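Local coordinates for protein putative aminooxidase (Propionibacterium acnes, PDB 2BA9) that probably isomerises polyunsaturated fatty acids, such as linoleic acid, to conjugated products, and binds flavin-adenine dinucleotide, at residues A122-Q126 and H138-M142; A130-Y134 and H413-D417; A113-L117 and N152-A157; S2-D6 and T420-V424. All coordinates share one frame; numbering follows the deposited sequence.

Contact 1: A122-Q126 and H138-M142; sequences ATKYQ and HEDLM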
loop_
_atom_site.group_PDB
_atom_site.type_symbol
_atom_site.label_atom_id
_atom_site.label_comp_id
_atom_site.label_asym_id
_atom_site.label_seq_id
_atom_site.Cartn_x
_atom_site.Cartn_y
_atom_site.Cartn_z
ATOM N N ALA A 122 4.961 -20.664 -11.270
ATOM C CA ALA A 122 3.818 -21.305 -11.932
ATOM C C ALA A 122 3.639 -22.742 -11.447
ATOM O O ALA A 122 2.551 -23.287 -11.533
ATOM C CB ALA A 122 4.002 -21.274 -13.444
ATOM N N THR A 123 4.702 -23.327 -10.909
ATOM C CA THR A 123 4.728 -24.723 -10.515
ATOM C C THR A 123 5.063 -24.930 -9.020
ATOM O O THR A 123 4.168 -25.113 -8.189
ATOM C CB THR A 123 5.737 -25.464 -11.399
ATOM O OG1 THR A 123 6.995 -24.771 -11.366
ATOM C CG2 THR A 123 5.222 -25.524 -12.842
ATOM N N LYS A 124 6.356 -24.895 -8.696
ATOM C CA LYS A 124 6.856 -25.135 -7.340
ATOM C C LYS A 124 6.135 -24.307 -6.268
ATOM O O LYS A 124 5.902 -24.805 -5.170
ATOM C CB LYS A 124 8.359 -24.850 -7.296
ATOM C CG LYS A 124 9.027 -25.115 -5.957
ATOM C CD LYS A 124 10.528 -24.859 -6.048
ATOM C CE LYS A 124 11.220 -24.900 -4.689
ATOM N NZ LYS A 124 12.633 -24.345 -4.757
ATOM N N TYR A 125 5.785 -23.058 -6.598
ATOM C CA TYR A 125 5.143 -22.125 -5.655
ATOM C C TYR A 125 3.725 -21.730 -6.037
ATOM O O TYR A 125 3.250 -20.665 -5.637
ATOM C CB TYR A 125 5.979 -20.841 -5.523
ATOM C CG TYR A 125 7.383 -21.099 -5.038
ATOM C CD1 TYR A 125 7.606 -21.639 -3.780
ATOM C CD2 TYR A 125 8.482 -20.795 -5.832
ATOM C CE1 TYR A 125 8.889 -21.885 -3.321
ATOM C CE2 TYR A 125 9.775 -21.040 -5.393
ATOM C CZ TYR A 125 9.975 -21.589 -4.137
ATOM O OH TYR A 125 11.254 -21.820 -3.685
ATOM N N GLN A 126 3.040 -22.570 -6.801
ATOM C CA GLN A 126 1.646 -22.292 -7.166
ATOM C C GLN A 126 0.824 -21.932 -5.928
ATOM O O GLN A 126 0.892 -22.627 -4.919
ATOM C CB GLN A 126 1.025 -23.486 -7.881
ATOM C CG GLN A 126 -0.445 -23.278 -8.189
ATOM C CD GLN A 126 -0.952 -24.028 -9.415
ATOM O OE1 GLN A 126 -2.173 -24.082 -9.641
ATOM N NE2 GLN A 126 -0.042 -24.586 -10.221
ATOM N N HIS A 138 4.073 -21.578 0.837
ATOM C CA HIS A 138 5.297 -22.382 0.862
ATOM C C HIS A 138 6.344 -21.740 1.788
ATOM O O HIS A 138 6.517 -20.524 1.764
ATOM C CB HIS A 138 5.870 -22.468 -0.557
ATOM C CG HIS A 138 6.942 -23.501 -0.719
ATOM N ND1 HIS A 138 8.191 -23.381 -0.149
ATOM C CD2 HIS A 138 6.956 -24.664 -1.408
ATOM C CE1 HIS A 138 8.921 -24.431 -0.474
ATOM N NE2 HIS A 138 8.198 -25.216 -1.246
ATOM N N GLU A 139 7.055 -22.553 2.570
ATOM C CA GLU A 139 8.011 -22.033 3.561
ATOM C C GLU A 139 9.040 -21.063 2.964
ATOM O O GLU A 139 9.448 -20.084 3.610
ATOM C CB GLU A 139 8.719 -23.178 4.302
ATOM C CG GLU A 139 9.692 -23.973 3.444
ATOM C CD GLU A 139 9.973 -25.360 3.983
ATOM O OE1 GLU A 139 9.776 -25.591 5.203
ATOM O OE2 GLU A 139 10.377 -26.233 3.175
ATOM N N ASP A 140 9.461 -21.333 1.736
ATOM C CA ASP A 140 10.450 -20.489 1.072
ATOM C C ASP A 140 9.973 -19.035 0.968
ATOM O O ASP A 140 10.772 -18.114 1.040
ATOM C CB ASP A 140 10.774 -21.025 -0.322
ATOM C CG ASP A 140 11.474 -22.372 -0.297
ATOM O OD1 ASP A 140 11.861 -22.877 0.788
ATOM O OD2 ASP A 140 11.623 -22.937 -1.393
ATOM N N LEU A 141 8.664 -18.845 0.814
ATOM C CA LEU A 141 8.086 -17.500 0.660
ATOM C C LEU A 141 8.054 -16.700 1.966
ATOM O O LEU A 141 7.806 -15.486 1.965
ATOM C CB LEU A 141 6.674 -17.606 0.074
ATOM C CG LEU A 141 6.602 -18.139 -1.365
ATOM C CD1 LEU A 141 5.176 -18.510 -1.710
ATOM C CD2 LEU A 141 7.144 -17.115 -2.334
ATOM N N MET A 142 8.308 -17.390 3.070
ATOM C CA MET A 142 8.378 -16.770 4.397
ATOM C C MET A 142 9.741 -16.112 4.681
ATOM O O MET A 142 9.893 -15.387 5.672
ATOM C CB MET A 142 8.071 -17.829 5.451
ATOM C CG MET A 142 6.719 -18.493 5.260
ATOM S SD MET A 142 6.263 -19.542 6.635
ATOM C CE MET A 142 4.755 -20.310 5.999
HETATM O O HOH W 1 12.934 -24.954 -2.184
#
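Tyr125 drives the edge of its ring into the face of His138 in a T-shaped stack, with CE1 lying 3.5 Å above the imidazole plane, over its centre, the planes at 82°. This is the tight part. The imidazole is held by its own chain, since the backbone N of Asp140 donates to His138 ND1 at 3.1 Å, within 2° of the ring plane. With CG anti to the carbonyl carbon (chi1 -66°), the Asp140 carboxylate reaches the phenol, and Tyr125 OH donates to the anti lone pair of Asp140 OD2 at 2.6 Å.

The looser, exposed side belongs to Lys124. Its extended chain lays CG over one face of the Tyr125 ring, while NZ donates to Tyr125 OH at 3.1 Å and to Asn152 OD1. Lys124 NZ to Asp140 OD2 is only a long salt bridge, 3.8 Å, with water 1 linking the two more closely.

Tyrosine suits this place in the type I turn from Thr123 to Gln126 because its ring packs on His138, Leu141, Phe148 and Lys124 CG while its hydroxyl gives its proton to Asp140 and accepts from Lys124 and Asn152. The nearby ammonium probably stabilises the buried Asp140 as a carboxylate.

Contact 2: A130-Y134 and H413-D417; sequences ANGHY and HYSKD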
loop_
_atom_site.group_PDB
_atom_site.type_symbol
_atom_site.label_atom_id
_atom_site.label_comp_id
_atom_site.label_asym_id
_atom_site.label_seq_id
_atom_site.Cartn_x
_atom_site.Cartn_y
_atom_site.Cartn_z
ATOM N N ALA A 130 -2.276 -15.773 -4.207
ATOM C CA ALA A 130 -3.575 -15.579 -3.563
ATOM C C ALA A 130 -3.577 -14.311 -2.660
ATOM O O ALA A 130 -2.572 -13.965 -2.001
ATOM C CB ALA A 130 -3.971 -16.828 -2.765
ATOM N N ASN A 131 -4.703 -13.609 -2.669
ATOM C CA ASN A 131 -4.887 -12.448 -1.822
ATOM C C ASN A 131 -4.930 -12.902 -0.360
ATOM O O ASN A 131 -5.468 -13.964 -0.043
ATOM C CB ASN A 131 -6.168 -11.709 -2.233
ATOM C CG ASN A 131 -6.497 -10.548 -1.329
ATOM O OD1 ASN A 131 -7.301 -10.692 -0.419
ATOM N ND2 ASN A 131 -5.873 -9.390 -1.568
ATOM N N GLY A 132 -4.326 -12.117 0.521
ATOM C CA GLY A 132 -4.266 -12.462 1.943
ATOM C C GLY A 132 -3.274 -13.583 2.204
ATOM O O GLY A 132 -2.607 -14.050 1.275
ATOM N N HIS A 133 -3.174 -13.995 3.466
ATOM C CA HIS A 133 -2.179 -14.981 3.902
ATOM C C HIS A 133 -2.795 -16.176 4.649
ATOM O O HIS A 133 -2.065 -17.034 5.170
ATOM C CB HIS A 133 -1.111 -14.296 4.782
ATOM C CG HIS A 133 -0.453 -13.111 4.132
ATOM N ND1 HIS A 133 0.862 -13.119 3.717
ATOM C CD2 HIS A 133 -0.928 -11.880 3.838
ATOM C CE1 HIS A 133 1.168 -11.947 3.193
ATOM N NE2 HIS A 133 0.094 -11.178 3.245
ATOM N N TYR A 134 -4.130 -16.244 4.669
ATOM C CA TYR A 134 -4.885 -17.290 5.380
ATOM C C TYR A 134 -4.692 -18.663 4.728
ATOM O O TYR A 134 -4.819 -19.702 5.395
ATOM C CB TYR A 134 -6.391 -16.924 5.505
ATOM C CG TYR A 134 -7.059 -16.422 4.234
ATOM C CD1 TYR A 134 -7.580 -17.312 3.331
ATOM C CD2 TYR A 134 -7.152 -15.053 3.941
ATOM C CE1 TYR A 134 -8.178 -16.891 2.172
ATOM C CE2 TYR A 134 -7.757 -14.608 2.765
ATOM C CZ TYR A 134 -8.267 -15.545 1.886
ATOM O OH TYR A 134 -8.869 -15.193 0.711
ATOM N N HIS A 413 -9.838 -6.059 -2.437
ATOM C CA HIS A 413 -10.035 -7.501 -2.718
ATOM C C HIS A 413 -10.167 -8.324 -1.420
ATOM O O HIS A 413 -11.038 -9.207 -1.292
ATOM C CB HIS A 413 -8.868 -7.993 -3.589
ATOM C CG HIS A 413 -9.030 -9.380 -4.133
ATOM N ND1 HIS A 413 -8.028 -10.016 -4.835
ATOM C CD2 HIS A 413 -10.049 -10.267 -4.053
ATOM C CE1 HIS A 413 -8.431 -11.222 -5.184
ATOM N NE2 HIS A 413 -9.655 -11.398 -4.724
ATOM N N TYR A 414 -9.330 -8.010 -0.437
ATOM C CA TYR A 414 -9.447 -8.643 0.870
ATOM C C TYR A 414 -10.775 -8.292 1.556
ATOM O O TYR A 414 -11.414 -9.169 2.147
ATOM C CB TYR A 414 -8.272 -8.265 1.779
ATOM C CG TYR A 414 -8.231 -9.079 3.056
ATOM C CD1 TYR A 414 -7.406 -10.185 3.171
ATOM C CD2 TYR A 414 -9.034 -8.746 4.143
ATOM C CE1 TYR A 414 -7.381 -10.942 4.335
ATOM C CE2 TYR A 414 -9.010 -9.490 5.307
ATOM C CZ TYR A 414 -8.181 -10.585 5.395
ATOM O OH TYR A 414 -8.151 -11.323 6.540
ATOM N N SER A 415 -11.179 -7.021 1.501
ATOM C CA SER A 415 -12.485 -6.616 2.065
ATOM C C SER A 415 -13.675 -7.371 1.411
ATOM O O SER A 415 -14.526 -7.941 2.106
ATOM C CB SER A 415 -12.679 -5.092 1.981
ATOM O OG SER A 415 -12.076 -4.423 3.096
ATOM N N LYS A 416 -13.706 -7.383 0.081
ATOM C CA LYS A 416 -14.661 -8.196 -0.709
ATOM C C LYS A 416 -14.746 -9.636 -0.200
ATOM O O LYS A 416 -15.836 -10.158 0.075
ATOM C CB LYS A 416 -14.224 -8.200 -2.187
ATOM C CG LYS A 416 -15.067 -9.019 -3.166
ATOM C CD LYS A 416 -14.373 -9.068 -4.527
ATOM C CE LYS A 416 -15.261 -9.613 -5.635
ATOM N NZ LYS A 416 -15.456 -11.069 -5.516
ATOM N N ASP A 417 -13.592 -10.284 -0.096
ATOM C CA ASP A 417 -13.531 -11.693 0.295
ATOM C C ASP A 417 -13.927 -11.894 1.763
ATOM O O ASP A 417 -14.480 -12.923 2.104
ATOM C CB ASP A 417 -12.127 -12.264 0.057
ATOM C CG ASP A 417 -11.831 -12.542 -1.413
ATOM O OD1 ASP A 417 -12.771 -12.628 -2.237
ATOM O OD2 ASP A 417 -10.643 -12.696 -1.749
HETATM O O HOH W 2 -9.116 -12.643 0.461
#
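His413 begins the contact by offering one face of its imidazole to Asn131. The methylene CB of Asn131 sits 3.5 Å above that plane, nearer the ring's margin than its centre, in a CH-pi contact, and the amide stacks over the ring with the planes 26° apart. The asparagine amide nitrogen is bound by Glu410, one turn earlier on the same helix, which with Lys183 forms the site of a bound sodium ion; this is consistent with a second-shell place for Asn131.

At Tyr414 the amide oxygen Asn131 OD1 lies 3.2 Å from Tyr414 CA, close to the helix backbone. The tyrosine ring extends from the helix with CG anti to the backbone N (chi1 -170°) and passes beside Gly132 CA, which meets its edge. Gly132 has positive phi, and its lack of a side chain suits the narrow gap between the rings of Tyr134 and Tyr414. The Tyr134 and Tyr414 side chains run antiparallel to one another, Tyr134 CE2 and Tyr414 CE1 being 4.0 Å apart.

Asp417, one turn on, joins through water 2. This water donates to Asp417 OD2 at 2.7 Å and to Asn131 OD1 at 2.8 Å, and accepts from Tyr134 OH at 2.6 Å. A carboxylate suits the place as a pure acceptor.

Helix 408-423 thus lies between the loop 130-134 and helix 16-28, which Ser415 touches, while His413 reaches helix 68-77 and Tyr414 OH bonds to Glu388 of helix 383-389.

Contact 3: A113-L117 and N152-A157; sequences AVQKL and NGCEAA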
loop_
_atom_site.group_PDB
_atom_site.type_symbol
_atom_site.label_atom_id
_atom_site.label_comp_id
_atom_site.label_asym_id
_atom_site.label_seq_id
_atom_site.Cartn_x
_atom_site.Cartn_y
_atom_site.Cartn_z
ATOM N N ALA A 113 17.238 -15.056 -14.711
ATOM C CA ALA A 113 16.609 -15.178 -13.399
ATOM C C ALA A 113 15.093 -14.936 -13.460
ATOM O O ALA A 113 14.312 -15.696 -12.878
ATOM C CB ALA A 113 17.269 -14.205 -12.398
ATOM N N VAL A 114 14.688 -13.877 -14.159
ATOM C CA VAL A 114 13.277 -13.510 -14.278
ATOM C C VAL A 114 12.445 -14.619 -14.934
ATOM O O VAL A 114 11.326 -14.904 -14.487
ATOM C CB VAL A 114 13.115 -12.208 -15.094
ATOM C CG1 VAL A 114 11.648 -12.002 -15.522
ATOM C CG2 VAL A 114 13.648 -11.019 -14.298
ATOM N N GLN A 115 12.992 -15.222 -15.993
ATOM C CA GLN A 115 12.359 -16.364 -16.676
ATOM C C GLN A 115 12.300 -17.613 -15.773
ATOM O O GLN A 115 11.269 -18.302 -15.703
ATOM C CB GLN A 115 13.121 -16.677 -17.976
ATOM C CG GLN A 115 12.799 -18.044 -18.659
ATOM C CD GLN A 115 11.590 -18.043 -19.609
ATOM O OE1 GLN A 115 11.122 -19.129 -20.008
ATOM N NE2 GLN A 115 11.095 -16.855 -19.992
ATOM N N LYS A 116 13.409 -17.913 -15.103
ATOM C CA LYS A 116 13.471 -19.083 -14.222
ATOM C C LYS A 116 12.492 -18.911 -13.068
ATOM O O LYS A 116 11.780 -19.849 -12.698
ATOM C CB LYS A 116 14.889 -19.294 -13.683
ATOM C CG LYS A 116 15.126 -20.701 -13.104
ATOM C CD LYS A 116 16.511 -20.823 -12.470
ATOM C CE LYS A 116 16.504 -21.705 -11.218
ATOM N NZ LYS A 116 17.872 -21.815 -10.597
ATOM N N LEU A 117 12.449 -17.707 -12.506
ATOM C CA LEU A 117 11.516 -17.400 -11.424
ATOM C C LEU A 117 10.091 -17.575 -11.904
ATOM O O LEU A 117 9.286 -18.201 -11.222
ATOM C CB LEU A 117 11.713 -15.971 -10.900
ATOM C CG LEU A 117 10.841 -15.536 -9.711
ATOM C CD1 LEU A 117 11.016 -16.452 -8.505
ATOM C CD2 LEU A 117 11.151 -14.072 -9.334
ATOM N N ASN A 152 16.853 -20.218 -4.952
ATOM C CA ASN A 152 16.469 -20.679 -6.280
ATOM C C ASN A 152 17.446 -20.242 -7.373
ATOM O O ASN A 152 17.143 -20.358 -8.549
ATOM C CB ASN A 152 15.050 -20.178 -6.580
ATOM C CG ASN A 152 13.998 -20.900 -5.753
ATOM O OD1 ASN A 152 13.773 -22.102 -5.932
ATOM N ND2 ASN A 152 13.342 -20.171 -4.844
ATOM N N GLY A 153 18.622 -19.757 -6.990
ATOM C CA GLY A 153 19.584 -19.199 -7.951
ATOM C C GLY A 153 19.056 -18.070 -8.845
ATOM O O GLY A 153 19.445 -17.975 -9.999
ATOM N N CYS A 154 18.163 -17.230 -8.325
ATOM C CA CYS A 154 17.487 -16.213 -9.127
ATOM C C CYS A 154 17.763 -14.787 -8.634
ATOM O O CYS A 154 16.962 -13.891 -8.876
ATOM C CB CYS A 154 15.965 -16.450 -9.111
ATOM S SG CYS A 154 15.399 -17.830 -10.078
ATOM N N GLU A 155 18.891 -14.590 -7.952
ATOM C CA GLU A 155 19.247 -13.298 -7.351
ATOM C C GLU A 155 19.095 -12.098 -8.301
ATOM O O GLU A 155 18.617 -11.038 -7.897
ATOM C CB GLU A 155 20.695 -13.332 -6.828
ATOM C CG GLU A 155 20.904 -14.185 -5.582
ATOM C CD GLU A 155 21.358 -15.620 -5.893
ATOM O OE1 GLU A 155 20.959 -16.184 -6.954
ATOM O OE2 GLU A 155 22.118 -16.168 -5.066
ATOM N N ALA A 156 19.521 -12.267 -9.550
ATOM C CA ALA A 156 19.441 -11.208 -10.576
ATOM C C ALA A 156 18.005 -10.721 -10.864
ATOM O O ALA A 156 17.806 -9.619 -11.379
ATOM C CB ALA A 156 20.107 -11.682 -11.866
ATOM N N ALA A 157 17.005 -11.520 -10.517
ATOM C CA ALA A 157 15.607 -11.096 -10.678
ATOM C C ALA A 157 15.264 -9.789 -9.936
ATOM O O ALA A 157 14.361 -9.043 -10.352
ATOM C CB ALA A 157 14.656 -12.217 -10.249
#
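Ala113 presses its methyl group into the turn formed by Cys154, Ala156 and Ala157, with CB 3.3 Å from Ala157 N and 3.8 Å from Ala156 CB. Small residues on both sides let the backbones close in, and the CA atoms of Ala113 and Cys154 are 4.5 Å apart. The methyl of Ala157 fits between Ala113 CB and Leu117 CD2, and Val114 CG2 closes the end at Ala157 CA. Cys154, its SG anti to the carbonyl carbon (chi1 -73°), lays its sulfur along the helix flank, 3.9 Å from Lys116 CB.

Lys116 skirts this sulfur and, bent at chi3 (144°), brings NZ to Asn152 O at 2.6 Å. The ammonium comes from above the carbonyl plane, 39° out of it, and so is not on a lone pair.

Further out, the turn is shaped by the end of helix 145-151. Gly153, with positive phi, is the C-prime residue of a Schellman motif in which Cys154 N bonds to Leu149 O and Gly153 N to Ala150 O. The Asn152 side chain is fixed by Lys124, Tyr125 and Phe148 O, while Leu117 packs on Phe148, Leu149 and Trp161.

The chemistry is divided: apolar methyls and a thiol fill the buried interior, while at the exposed edge of the contact a lysine probably gains from the partial negative charge gathered at a helix C-terminus.

Contact 4: S2-D6 and T420-V424; sequences SISKD and TRFFV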
loop_
_atom_site.group_PDB
_atom_site.type_symbol
_atom_site.label_atom_id
_atom_site.label_comp_id
_atom_site.label_asym_id
_atom_site.label_seq_id
_atom_site.Cartn_x
_atom_site.Cartn_y
_atom_site.Cartn_z
ATOM N N SER A 2 -22.145 -15.853 7.837
ATOM C CA SER A 2 -22.585 -16.482 9.105
ATOM C C SER A 2 -23.079 -15.412 10.099
ATOM O O SER A 2 -23.461 -15.729 11.237
ATOM C CB SER A 2 -21.438 -17.300 9.698
ATOM O OG SER A 2 -20.502 -17.671 8.691
ATOM N N ILE A 3 -23.073 -14.154 9.653
ATOM C CA ILE A 3 -23.607 -13.028 10.417
ATOM C C ILE A 3 -25.036 -12.742 9.943
ATOM O O ILE A 3 -25.343 -12.899 8.767
ATOM C CB ILE A 3 -22.733 -11.739 10.205
ATOM C CG1 ILE A 3 -21.241 -12.001 10.496
ATOM C CG2 ILE A 3 -23.243 -10.583 11.037
ATOM C CD1 ILE A 3 -20.931 -12.534 11.872
ATOM N N SER A 4 -25.902 -12.317 10.860
ATOM C CA SER A 4 -27.262 -11.896 10.511
ATOM C C SER A 4 -27.257 -10.532 9.796
ATOM O O SER A 4 -26.463 -9.661 10.129
ATOM C CB SER A 4 -28.127 -11.849 11.776
ATOM O OG SER A 4 -29.393 -11.266 11.534
ATOM N N LYS A 5 -28.156 -10.350 8.828
ATOM C CA LYS A 5 -28.227 -9.093 8.048
ATOM C C LYS A 5 -28.717 -7.910 8.882
ATOM O O LYS A 5 -28.496 -6.744 8.508
ATOM C CB LYS A 5 -29.152 -9.223 6.830
ATOM C CG LYS A 5 -28.919 -10.439 5.939
ATOM C CD LYS A 5 -27.585 -10.383 5.250
ATOM C CE LYS A 5 -27.341 -11.647 4.438
ATOM N NZ LYS A 5 -28.180 -11.663 3.222
ATOM N N ASP A 6 -29.400 -8.201 9.991
ATOM C CA ASP A 6 -29.790 -7.159 10.946
ATOM C C ASP A 6 -28.645 -6.801 11.905
ATOM O O ASP A 6 -28.845 -6.085 12.887
ATOM C CB ASP A 6 -31.070 -7.556 11.707
ATOM C CG ASP A 6 -30.829 -8.569 12.830
ATOM O OD1 ASP A 6 -29.779 -9.247 12.856
ATOM O OD2 ASP A 6 -31.726 -8.694 13.698
ATOM N N THR A 420 -17.506 -12.551 1.874
ATOM C CA THR A 420 -17.678 -13.929 1.416
ATOM C C THR A 420 -17.269 -14.936 2.481
ATOM O O THR A 420 -17.982 -15.895 2.727
ATOM C CB THR A 420 -16.854 -14.228 0.147
ATOM O OG1 THR A 420 -17.091 -13.213 -0.838
ATOM C CG2 THR A 420 -17.237 -15.592 -0.418
ATOM N N ARG A 421 -16.125 -14.710 3.118
ATOM C CA ARG A 421 -15.568 -15.698 4.048
ATOM C C ARG A 421 -16.343 -15.836 5.358
ATOM O O ARG A 421 -16.456 -16.957 5.888
ATOM C CB ARG A 421 -14.102 -15.391 4.351
ATOM C CG ARG A 421 -13.171 -15.556 3.151
ATOM C CD ARG A 421 -11.744 -15.664 3.597
ATOM N NE ARG A 421 -11.302 -14.456 4.279
ATOM C CZ ARG A 421 -10.481 -14.409 5.334
ATOM N NH1 ARG A 421 -10.003 -15.515 5.911
ATOM N NH2 ARG A 421 -10.144 -13.224 5.834
ATOM N N PHE A 422 -16.880 -14.725 5.872
ATOM C CA PHE A 422 -17.475 -14.715 7.215
ATOM C C PHE A 422 -18.929 -14.223 7.362
ATOM O O PHE A 422 -19.595 -14.545 8.355
ATOM C CB PHE A 422 -16.594 -13.883 8.134
ATOM C CG PHE A 422 -15.177 -14.365 8.206
ATOM C CD1 PHE A 422 -14.892 -15.638 8.679
ATOM C CD2 PHE A 422 -14.127 -13.555 7.796
ATOM C CE1 PHE A 422 -13.579 -16.093 8.742
ATOM C CE2 PHE A 422 -12.822 -13.999 7.865
ATOM C CZ PHE A 422 -12.547 -15.267 8.341
ATOM N N PHE A 423 -19.432 -13.446 6.413
ATOM C CA PHE A 423 -20.719 -12.796 6.614
ATOM C C PHE A 423 -21.853 -13.507 5.897
ATOM O O PHE A 423 -22.889 -13.795 6.501
ATOM C CB PHE A 423 -20.646 -11.324 6.211
ATOM C CG PHE A 423 -19.856 -10.479 7.175
ATOM C CD1 PHE A 423 -20.497 -9.603 8.042
ATOM C CD2 PHE A 423 -18.469 -10.579 7.231
ATOM C CE1 PHE A 423 -19.768 -8.818 8.942
ATOM C CE2 PHE A 423 -17.725 -9.803 8.121
ATOM C CZ PHE A 423 -18.377 -8.916 8.979
ATOM N N VAL A 424 -21.664 -13.800 4.615
ATOM C CA VAL A 424 -22.742 -14.392 3.817
ATOM C C VAL A 424 -23.109 -15.794 4.327
ATOM O O VAL A 424 -22.274 -16.694 4.414
ATOM C CB VAL A 424 -22.395 -14.426 2.310
ATOM C CG1 VAL A 424 -22.425 -13.016 1.729
ATOM C CG2 VAL A 424 -21.039 -15.052 2.086
ATOM O OXT VAL A 424 -24.256 -16.034 4.704
HETATM O O HOH W 3 -25.786 -14.199 6.700
HETATM O O HOH W 4 -26.393 -14.308 2.674
#
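Ser2 N, the first modelled nitrogen of the chain, donates to Phe423 O at 2.6 Å and to Phe422 O at 2.9 Å, so the start of the chain is held by the last turn of its final helix. Both carbonyls are approached from well above their planes, by 73° at Phe423 O and 47° at Phe422 O. Ile3 N adds a third bond, to Phe423 O at 3.2 Å, tilted 19° and from the same face as Ser2 N. That oxygen therefore takes two backbone donors. The hydroxyl of Ser2 makes only a weak bond to Phe422 O.

Beyond these polar bonds, Ile3 turns CG1 anti to the carbonyl carbon, which brings it over one face of the Phe423 ring, 4.0 Å from the centroid, in a CH-pi contact. Both side chains run in the same direction, flank against flank. Isoleucine suits the site because its aliphatic CG1 can lie flat over the ring while both side chains face apolar Val249 of the parallel sheet. Lys5 NZ, which bonds to Ala28 O, also reaches the Val424 carboxylate weakly through water 4.

The wider pi-type turn at 420-423 lies where this helix nears its end, and carbonyls there can accept bonds from outside it. If Ser2 N is a charged amino terminus, its attraction to these oxygens would probably be strengthened by the helix dipole.

From the N terminus, residues 2-6 lead into the first strand of the flavin-binding parallel sheet, and contact 4 returns to them only at the very end of the chain, closing a loop that encloses the other three. Contact 3 then joins helix 106-122 to the segment after helix 145-151, and contact 1 nests inside it, folding the connection between those helices back on itself; Asn152 bonds to Lys124 and Tyr125, linking the two directly. Contact 2 takes the middle of that same connection, 130-134, far along the chain to helix 408-423, and so crosses contacts 1 and 3. Contacts 2 and 4 share this helix, where Arg421 packs against Tyr134.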